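Local atomic coordinates of tricorn protease (Thermoplasma acidophilum, PDB entry 1K32), a protein that cleaves peptide bonds as a serine protease, probably breaking down further the peptides that the proteasome releases. Residues Cys741-Asp746 against Tyr750-Ala755; Phe392-Asn397 against Ile402-Leu407; Ile259-Gly264 against Glu275-Ile280. All blocks are in the same frame, centred on the assembly; numbering follows the deposited sequence.

Contact 1 (Cys741-Asp746 against Tyr750-Ala755); sequences CDFKLD and YVVAKA
D742 and K754 pair near one end of an antiparallel beta hairpin in the PDZ domain, and D742 is also the residue opposite a classic beta bulge formed by A753 and K754. D742 N donates to K754 O at 2.9 Å, whereas D742 O accepts A753 N at 2.7 Å and, weakly, K754 N. Past the bulge, K744 and V751 exchange both backbone bonds, and the one from V751 N to K744 O is nearly straight (172°).

Y750 shows why a long aromatic suits its place. Its CB leaves on the face that carries F743, L745 and V752, and CG stands anti to the carbonyl carbon (chi1 -78°), which lays the ring against strand 741-746. CD2 rests 4.0 Å from F743 CB, and CE2 lies 4.1 Å from L745 CB. L745 bends over the ring, placing CD2 above its centre in a CH-pi contact, 4.2 Å from the Y750 centroid. The tip, OH, reaches past the hairpin to bond the carbonyl of I144, in the turn that leads into strand 145-148, tying the PDZ domain to a propeller blade.

The face with D742 and K744 is more polar: the D742 carboxylate forms a salt bridge with R833 and a hydrogen bond with Y756. There V751 fits tightly over its partner's backbone, CG1 lying 3.2 Å from K744 O.

Contact 2 (Phe392-Asn397 against Ile402-Leu407); sequences FAVVAN and IMTVDL
I402 meets V394 on one face of an antiparallel beta hairpin, the two inner strands of a four-stranded propeller blade. The CG1 branch of I402, extended away from its backbone N (chi1 -180°), lies across V394 CG1 at 3.8 Å; beta-branched residues suit such a buried, extended strand. M403 turns to the other face and forms a hydrogen-bonded pair with V395: M403 N donates to V395 O, and V395 N returns a bond of 2.8 Å to M403 O. Its flexible thioether chain starts from a CG tucked between backbone N and carbonyl carbon (chi1 63°), where it touches V395 CB at 4.1 Å. T404, back on the first face, sets its methyl CG2 obliquely against F392 CD2 at 4.1 Å, while its CA-H approaches A393 O. V405 exchanges both backbone bonds with A393, the one from V405 N to A393 O measuring 2.9 Å. D406 ends the strand, its OD1 accepting E408 N and T409 N as in an Asx turn. L407 then folds back over the start of strand 392-397: CG is 3.6 Å from F392 CA and CD2 4.0 Å from A393 CB. With an alanine here, CG and both methyls would be gone, which is likely to open a gap beside F392 CA and A393 CB. Strands 381-386 and 412-417 flank the hairpin, bonding A396 and I402 through the backbone, while F426 and I428 of strand 426-428, in the next sheet, pack on V394, I402 and F392.

Contact 3 (Ile259-Gly264 against Glu275-Ile280); sequences ILFSKG and EKIEKI
L260 and I280 touch through their last methyls, CD1 to CD1 at 3.6 Å, in one of two small apolar contacts that join strand 259-263 to the outer edge of its propeller blade. The two segments share no hydrogen bond and bury only 119 Å² between them, because strand 266-270 runs between them in the four-stranded antiparallel sheet. L260 CA and I280 CA are 9.8 Å apart, too far for backbone pairing, so whatever meets here must be carried by side-chain length. L260 gains that length by placing CG opposite its backbone N (chi1 -175°), with CD1 as the branch that makes the touch. I280 starts with CB pointing toward strand 259-263, and its CG1 stands anti to its carbonyl carbon (chi1 -51°), carrying CD1 inward. The two chains cross at about a right angle, so the meeting is a point contact between methyls and not a contact along their lengths. Leucine and isoleucine suit it, since both sites are buried and each offers a terminal methyl.

F261, the next residue along, serves the opposite face of the sheet. Its CG sits between backbone N and carbonyl carbon (chi1 69°), and the ring extends toward the outer strand until CZ comes 4.3 Å from I277 CG2. That methyl lies at the ring's edge, near its plane.

The intervening strand packs on both sides of the sheet: I267 touches L260 and I280, while the rings of Y268 and F261 meet with nearly parallel planes. On the inner side, strand 249-254 places P249 and L252 on F261, and strand 18-23 of another sheet brings P20 and I22 onto L260.

How the contacts relate
The three contacts lie far apart in one long chain and follow in the order contact 3, contact 2, contact 1, each closing before the next opens. Contacts 1 and 2 are the most distant, with centres 66 Å apart on opposite sides of the chain's centre; contacts 2 and 3 are 54 Å apart between centres. Contact 3 is nearer to contact 1, at 45 Å between centres and about 33 Å between nearest atoms. Contact 2 joins neighbouring strands of a propeller blade, whereas contact 3 links two strands of a blade with a third between them, and contact 1 belongs to the PDZ domain. None can be tied directly to the active site.

Contact 1 (Cys741-Asp746 against Tyr750-Ala755)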
loop_
_atom_site.group_PDB
_atom_site.type_symbol
_atom_site.label_atom_id
_atom_site.label_comp_id
_atom_site.label_asym_id
_atom_site.label_seq_id
_atom_site.Cartn_x
_atom_site.Cartn_y
_atom_site.Cartn_z
ATOM N N CYS A 741 29.962 -44.284 -7.617
ATOM C CA CYS A 741 29.979 -45.736 -7.719
ATOM C C CYS A 741 30.973 -46.140 -8.802
ATOM O O CYS A 741 31.165 -45.408 -9.767
ATOM C CB CYS A 741 28.598 -46.286 -8.104
ATOM S SG CYS A 741 27.318 -46.245 -6.834
ATOM N N ASP A 742 31.613 -47.290 -8.628
ATOM C CA ASP A 742 32.529 -47.811 -9.640
ATOM C C ASP A 742 31.783 -48.950 -10.342
ATOM O O ASP A 742 31.242 -49.841 -9.680
ATOM C CB ASP A 742 33.801 -48.349 -8.998
ATOM C CG ASP A 742 34.765 -47.243 -8.586
ATOM O OD1 ASP A 742 35.753 -47.564 -7.902
ATOM O OD2 ASP A 742 34.540 -46.066 -8.946
ATOM N N PHE A 743 31.738 -48.926 -11.670
ATOM C CA PHE A 743 31.024 -49.981 -12.394
ATOM C C PHE A 743 31.952 -50.972 -13.079
ATOM O O PHE A 743 33.025 -50.606 -13.558
ATOM C CB PHE A 743 30.085 -49.383 -13.441
ATOM C CG PHE A 743 29.285 -48.224 -12.945
ATOM C CD1 PHE A 743 29.594 -46.925 -13.354
ATOM C CD2 PHE A 743 28.232 -48.417 -12.056
ATOM C CE1 PHE A 743 28.868 -45.840 -12.886
ATOM C CE2 PHE A 743 27.498 -47.333 -11.580
ATOM C CZ PHE A 743 27.819 -46.037 -11.995
ATOM N N LYS A 744 31.512 -52.227 -13.128
ATOM C CA LYS A 744 32.267 -53.305 -13.753
ATOM C C LYS A 744 31.319 -54.081 -14.672
ATOM O O LYS A 744 30.273 -54.569 -14.235
ATOM C CB LYS A 744 32.837 -54.227 -12.668
ATOM C CG LYS A 744 33.612 -55.428 -13.171
ATOM C CD LYS A 744 34.001 -56.339 -11.997
ATOM C CE LYS A 744 34.633 -57.654 -12.456
ATOM N NZ LYS A 744 34.858 -58.604 -11.321
ATOM N N LEU A 745 31.676 -54.173 -15.949
ATOM C CA LEU A 745 30.855 -54.893 -16.911
ATOM C C LEU A 745 31.035 -56.382 -16.654
ATOM O O LEU A 745 32.110 -56.929 -16.888
ATOM C CB LEU A 745 31.290 -54.529 -18.341
ATOM C CG LEU A 745 30.497 -54.955 -19.585
ATOM C CD1 LEU A 745 30.772 -56.395 -19.918
ATOM C CD2 LEU A 745 29.013 -54.709 -19.364
ATOM N N ASP A 746 29.988 -57.027 -16.150
ATOM C CA ASP A 746 30.028 -58.459 -15.858
ATOM C C ASP A 746 29.016 -59.154 -16.771
ATOM O O ASP A 746 27.815 -59.177 -16.489
ATOM C CB ASP A 746 29.666 -58.700 -14.392
ATOM C CG ASP A 746 29.797 -60.159 -13.985
ATOM O OD1 ASP A 746 29.266 -61.041 -14.696
ATOM O OD2 ASP A 746 30.429 -60.419 -12.936
ATOM N N TYR A 750 26.165 -54.173 -16.085
ATOM C CA TYR A 750 27.104 -53.444 -15.255
ATOM C C TYR A 750 26.708 -53.730 -13.820
ATOM O O TYR A 750 25.525 -53.630 -13.470
ATOM C CB TYR A 750 27.008 -51.928 -15.458
ATOM C CG TYR A 750 27.668 -51.389 -16.699
ATOM C CD1 TYR A 750 26.901 -50.950 -17.777
ATOM C CD2 TYR A 750 29.059 -51.284 -16.786
ATOM C CE1 TYR A 750 27.490 -50.419 -18.905
ATOM C CE2 TYR A 750 29.665 -50.744 -17.922
ATOM C CZ TYR A 750 28.869 -50.312 -18.973
ATOM O OH TYR A 750 29.431 -49.738 -20.081
ATOM N N VAL A 751 27.687 -54.090 -12.996
ATOM C CA VAL A 751 27.443 -54.333 -11.581
ATOM C C VAL A 751 28.138 -53.207 -10.809
ATOM O O VAL A 751 29.212 -52.740 -11.210
ATOM C CB VAL A 751 28.033 -55.685 -11.120
ATOM C CG1 VAL A 751 29.532 -55.709 -11.356
ATOM C CG2 VAL A 751 27.744 -55.909 -9.642
ATOM N N VAL A 752 27.522 -52.750 -9.725
ATOM C CA VAL A 752 28.134 -51.710 -8.906
ATOM C C VAL A 752 29.247 -52.394 -8.120
ATOM O O VAL A 752 28.993 -53.074 -7.126
ATOM C CB VAL A 752 27.124 -51.093 -7.926
ATOM C CG1 VAL A 752 27.826 -50.080 -7.019
ATOM C CG2 VAL A 752 26.008 -50.423 -8.698
ATOM N N ALA A 753 30.480 -52.222 -8.585
ATOM C CA ALA A 753 31.632 -52.849 -7.949
ATOM C C ALA A 753 31.919 -52.251 -6.588
ATOM O O ALA A 753 32.409 -52.942 -5.694
ATOM C CB ALA A 753 32.859 -52.713 -8.843
ATOM N N LYS A 754 31.627 -50.961 -6.436
ATOM C CA LYS A 754 31.851 -50.285 -5.171
ATOM C C LYS A 754 31.012 -49.023 -5.059
ATOM O O LYS A 754 30.855 -48.287 -6.029
ATOM C CB LYS A 754 33.329 -49.938 -5.010
ATOM C CG LYS A 754 33.635 -49.253 -3.691
ATOM C CD LYS A 754 35.117 -48.962 -3.551
ATOM C CE LYS A 754 35.405 -48.293 -2.225
ATOM N NZ LYS A 754 36.858 -48.046 -2.071
ATOM N N ALA A 755 30.461 -48.793 -3.871
ATOM C CA ALA A 755 29.642 -47.620 -3.598
ATOM C C ALA A 755 30.378 -46.852 -2.501
ATOM O O ALA A 755 30.692 -47.405 -1.454
ATOM C CB ALA A 755 28.256 -48.042 -3.139
#

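Contact 2 (Phe392-Asn397 against Ile402-Leu407)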
loop_
_atom_site.group_PDB
_atom_site.type_symbol
_atom_site.label_atom_id
_atom_site.label_comp_id
_atom_site.label_asym_id
_atom_site.label_seq_id
_atom_site.Cartn_x
_atom_site.Cartn_y
_atom_site.Cartn_z
ATOM N N PHE A 392 44.565 17.426 -10.959
ATOM C CA PHE A 392 45.601 16.425 -10.749
ATOM C C PHE A 392 45.032 15.048 -10.474
ATOM O O PHE A 392 43.884 14.898 -10.076
ATOM C CB PHE A 392 46.529 16.830 -9.591
ATOM C CG PHE A 392 45.852 16.870 -8.242
ATOM C CD1 PHE A 392 45.360 18.070 -7.730
ATOM C CD2 PHE A 392 45.688 15.704 -7.491
ATOM C CE1 PHE A 392 44.714 18.113 -6.492
ATOM C CE2 PHE A 392 45.041 15.731 -6.249
ATOM C CZ PHE A 392 44.551 16.939 -5.745
ATOM N N ALA A 393 45.856 14.041 -10.709
ATOM C CA ALA A 393 45.474 12.675 -10.454
ATOM C C ALA A 393 46.360 12.182 -9.323
ATOM O O ALA A 393 47.423 12.758 -9.065
ATOM C CB ALA A 393 45.703 11.824 -11.696
ATOM N N VAL A 394 45.902 11.132 -8.643
ATOM C CA VAL A 394 46.657 10.485 -7.581
ATOM C C VAL A 394 46.907 9.061 -8.093
ATOM O O VAL A 394 45.989 8.389 -8.573
ATOM C CB VAL A 394 45.874 10.445 -6.257
ATOM C CG1 VAL A 394 46.677 9.689 -5.205
ATOM C CG2 VAL A 394 45.589 11.870 -5.787
ATOM N N VAL A 395 48.153 8.617 -7.992
ATOM C CA VAL A 395 48.564 7.305 -8.488
ATOM C C VAL A 395 49.362 6.518 -7.455
ATOM O O VAL A 395 50.047 7.103 -6.616
ATOM C CB VAL A 395 49.453 7.474 -9.773
ATOM C CG1 VAL A 395 50.084 6.163 -10.173
ATOM C CG2 VAL A 395 48.612 8.022 -10.907
ATOM N N ALA A 396 49.257 5.192 -7.518
ATOM C CA ALA A 396 49.992 4.308 -6.627
ATOM C C ALA A 396 50.661 3.232 -7.481
ATOM O O ALA A 396 50.019 2.636 -8.347
ATOM C CB ALA A 396 49.049 3.668 -5.612
ATOM N N ASN A 397 51.940 2.969 -7.238
ATOM C CA ASN A 397 52.653 1.967 -8.019
ATOM C C ASN A 397 53.259 0.865 -7.147
ATOM O O ASN A 397 53.141 0.900 -5.920
ATOM C CB ASN A 397 53.739 2.641 -8.876
ATOM C CG ASN A 397 54.715 3.474 -8.049
ATOM O OD1 ASN A 397 55.333 4.421 -8.557
ATOM N ND2 ASN A 397 54.870 3.119 -6.781
ATOM N N ILE A 402 52.884 6.745 -3.405
ATOM C CA ILE A 402 51.614 7.355 -3.749
ATOM C C ILE A 402 52.135 8.710 -4.247
ATOM O O ILE A 402 53.083 9.264 -3.680
ATOM C CB ILE A 402 50.656 7.516 -2.551
ATOM C CG1 ILE A 402 49.352 8.161 -3.038
ATOM C CG2 ILE A 402 51.314 8.302 -1.438
ATOM C CD1 ILE A 402 48.169 8.029 -2.049
ATOM N N MET A 403 51.549 9.223 -5.320
ATOM C CA MET A 403 52.016 10.477 -5.890
ATOM C C MET A 403 50.904 11.197 -6.622
ATOM O O MET A 403 49.873 10.608 -6.946
ATOM C CB MET A 403 53.160 10.181 -6.871
ATOM C CG MET A 403 52.709 9.328 -8.062
ATOM S SD MET A 403 54.004 8.474 -9.016
ATOM C CE MET A 403 54.011 9.456 -10.423
ATOM N N THR A 404 51.105 12.486 -6.856
ATOM C CA THR A 404 50.146 13.270 -7.611
ATOM C C THR A 404 50.784 13.486 -8.978
ATOM O O THR A 404 52.007 13.423 -9.123
ATOM C CB THR A 404 49.882 14.649 -6.983
ATOM O OG1 THR A 404 51.119 15.347 -6.830
ATOM C CG2 THR A 404 49.198 14.507 -5.635
ATOM N N VAL A 405 49.955 13.723 -9.981
ATOM C CA VAL A 405 50.449 13.968 -11.318
ATOM C C VAL A 405 49.648 15.119 -11.897
ATOM O O VAL A 405 48.436 15.022 -12.061
ATOM C CB VAL A 405 50.295 12.718 -12.208
ATOM C CG1 VAL A 405 50.741 13.033 -13.640
ATOM C CG2 VAL A 405 51.132 11.569 -11.631
ATOM N N ASP A 406 50.326 16.221 -12.189
ATOM C CA ASP A 406 49.650 17.381 -12.742
ATOM C C ASP A 406 48.981 16.972 -14.048
ATOM O O ASP A 406 49.614 16.358 -14.907
ATOM C CB ASP A 406 50.653 18.507 -12.978
ATOM C CG ASP A 406 49.978 19.844 -13.176
ATOM O OD1 ASP A 406 49.323 20.022 -14.221
ATOM O OD2 ASP A 406 50.093 20.710 -12.281
ATOM N N LEU A 407 47.697 17.284 -14.195
ATOM C CA LEU A 407 46.986 16.905 -15.414
ATOM C C LEU A 407 47.233 17.884 -16.558
ATOM O O LEU A 407 46.711 17.721 -17.661
ATOM C CB LEU A 407 45.484 16.787 -15.148
ATOM C CG LEU A 407 45.057 15.644 -14.222
ATOM C CD1 LEU A 407 43.555 15.649 -14.077
ATOM C CD2 LEU A 407 45.524 14.319 -14.780
#

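Contact 3 (Ile259-Gly264 against Glu275-Ile280)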
loop_
_atom_site.group_PDB
_atom_site.type_symbol
_atom_site.label_atom_id
_atom_site.label_comp_id
_atom_site.label_asym_id
_atom_site.label_seq_id
_atom_site.Cartn_x
_atom_site.Cartn_y
_atom_site.Cartn_z
ATOM N N ILE A 259 62.584 -42.211 -33.793
ATOM C CA ILE A 259 62.012 -41.381 -32.737
ATOM C C ILE A 259 61.680 -39.996 -33.268
ATOM O O ILE A 259 62.503 -39.343 -33.900
ATOM C CB ILE A 259 62.965 -41.233 -31.531
ATOM C CG1 ILE A 259 63.192 -42.595 -30.872
ATOM C CG2 ILE A 259 62.363 -40.271 -30.507
ATOM C CD1 ILE A 259 64.151 -42.550 -29.729
ATOM N N LEU A 260 60.455 -39.565 -33.002
ATOM C CA LEU A 260 59.964 -38.270 -33.435
ATOM C C LEU A 260 59.810 -37.353 -32.217
ATOM O O LEU A 260 59.474 -37.815 -31.129
ATOM C CB LEU A 260 58.612 -38.466 -34.108
ATOM C CG LEU A 260 57.964 -37.253 -34.754
ATOM C CD1 LEU A 260 58.836 -36.731 -35.855
ATOM C CD2 LEU A 260 56.605 -37.659 -35.298
ATOM N N PHE A 261 60.049 -36.056 -32.398
ATOM C CA PHE A 261 59.921 -35.111 -31.294
ATOM C C PHE A 261 59.728 -33.673 -31.791
ATOM O O PHE A 261 59.917 -33.378 -32.962
ATOM C CB PHE A 261 61.148 -35.216 -30.358
ATOM C CG PHE A 261 62.439 -34.704 -30.959
ATOM C CD1 PHE A 261 62.801 -33.359 -30.841
ATOM C CD2 PHE A 261 63.292 -35.567 -31.653
ATOM C CE1 PHE A 261 64.001 -32.881 -31.409
ATOM C CE2 PHE A 261 64.486 -35.105 -32.221
ATOM C CZ PHE A 261 64.843 -33.763 -32.101
ATOM N N SER A 262 59.308 -32.788 -30.902
ATOM C CA SER A 262 59.101 -31.401 -31.284
ATOM C C SER A 262 60.129 -30.519 -30.582
ATOM O O SER A 262 60.591 -30.847 -29.490
ATOM C CB SER A 262 57.679 -30.950 -30.927
ATOM O OG SER A 262 57.393 -31.197 -29.559
ATOM N N LYS A 263 60.489 -29.416 -31.227
ATOM C CA LYS A 263 61.462 -28.482 -30.673
ATOM C C LYS A 263 61.350 -27.101 -31.333
ATOM O O LYS A 263 61.430 -26.973 -32.550
ATOM C CB LYS A 263 62.891 -29.033 -30.856
ATOM C CG LYS A 263 63.968 -28.161 -30.216
ATOM C CD LYS A 263 65.361 -28.794 -30.248
ATOM C CE LYS A 263 65.929 -28.929 -31.663
ATOM N NZ LYS A 263 66.170 -27.629 -32.351
ATOM N N GLY A 264 61.164 -26.067 -30.520
ATOM C CA GLY A 264 61.059 -24.721 -31.049
ATOM C C GLY A 264 60.067 -24.520 -32.186
ATOM O O GLY A 264 60.307 -23.706 -33.069
ATOM N N GLU A 275 72.063 -42.153 -35.281
ATOM C CA GLU A 275 72.194 -41.101 -34.277
ATOM C C GLU A 275 72.004 -39.743 -34.964
ATOM O O GLU A 275 72.196 -38.687 -34.366
ATOM C CB GLU A 275 73.560 -41.172 -33.587
ATOM N N LYS A 276 71.606 -39.792 -36.228
ATOM C CA LYS A 276 71.369 -38.594 -37.020
ATOM C C LYS A 276 70.007 -37.969 -36.710
ATOM O O LYS A 276 69.024 -38.677 -36.456
ATOM C CB LYS A 276 71.449 -38.941 -38.510
ATOM N N ILE A 277 69.972 -36.639 -36.744
ATOM C CA ILE A 277 68.771 -35.856 -36.485
ATOM C C ILE A 277 68.379 -35.062 -37.732
ATOM O O ILE A 277 69.187 -34.305 -38.282
ATOM C CB ILE A 277 69.005 -34.869 -35.328
ATOM C CG1 ILE A 277 69.224 -35.645 -34.030
ATOM C CG2 ILE A 277 67.823 -33.902 -35.202
ATOM C CD1 ILE A 277 69.498 -34.770 -32.836
ATOM N N GLU A 278 67.138 -35.231 -38.173
ATOM C CA GLU A 278 66.657 -34.527 -39.350
ATOM C C GLU A 278 65.377 -33.749 -39.085
ATOM O O GLU A 278 64.431 -34.245 -38.457
ATOM C CB GLU A 278 66.428 -35.506 -40.510
ATOM C CG GLU A 278 65.452 -36.641 -40.224
ATOM C CD GLU A 278 65.159 -37.492 -41.460
ATOM O OE1 GLU A 278 64.353 -38.449 -41.364
ATOM O OE2 GLU A 278 65.734 -37.200 -42.532
ATOM N N LYS A 279 65.363 -32.515 -39.567
ATOM C CA LYS A 279 64.211 -31.653 -39.416
ATOM C C LYS A 279 63.256 -31.962 -40.557
ATOM O O LYS A 279 63.671 -32.056 -41.711
ATOM C CB LYS A 279 64.637 -30.191 -39.485
ATOM C CG LYS A 279 63.480 -29.225 -39.433
ATOM C CD LYS A 279 63.963 -27.796 -39.534
ATOM C CE LYS A 279 62.796 -26.839 -39.552
ATOM N NZ LYS A 279 61.882 -27.127 -40.679
ATOM N N ILE A 280 61.983 -32.143 -40.236
ATOM C CA ILE A 280 61.000 -32.426 -41.265
ATOM C C ILE A 280 60.504 -31.097 -41.826
ATOM O O ILE A 280 60.142 -30.188 -41.074
ATOM C CB ILE A 280 59.824 -33.212 -40.693
ATOM C CG1 ILE A 280 60.356 -34.415 -39.922
ATOM C CG2 ILE A 280 58.914 -33.686 -41.814
ATOM C CD1 ILE A 280 59.338 -35.010 -39.002
#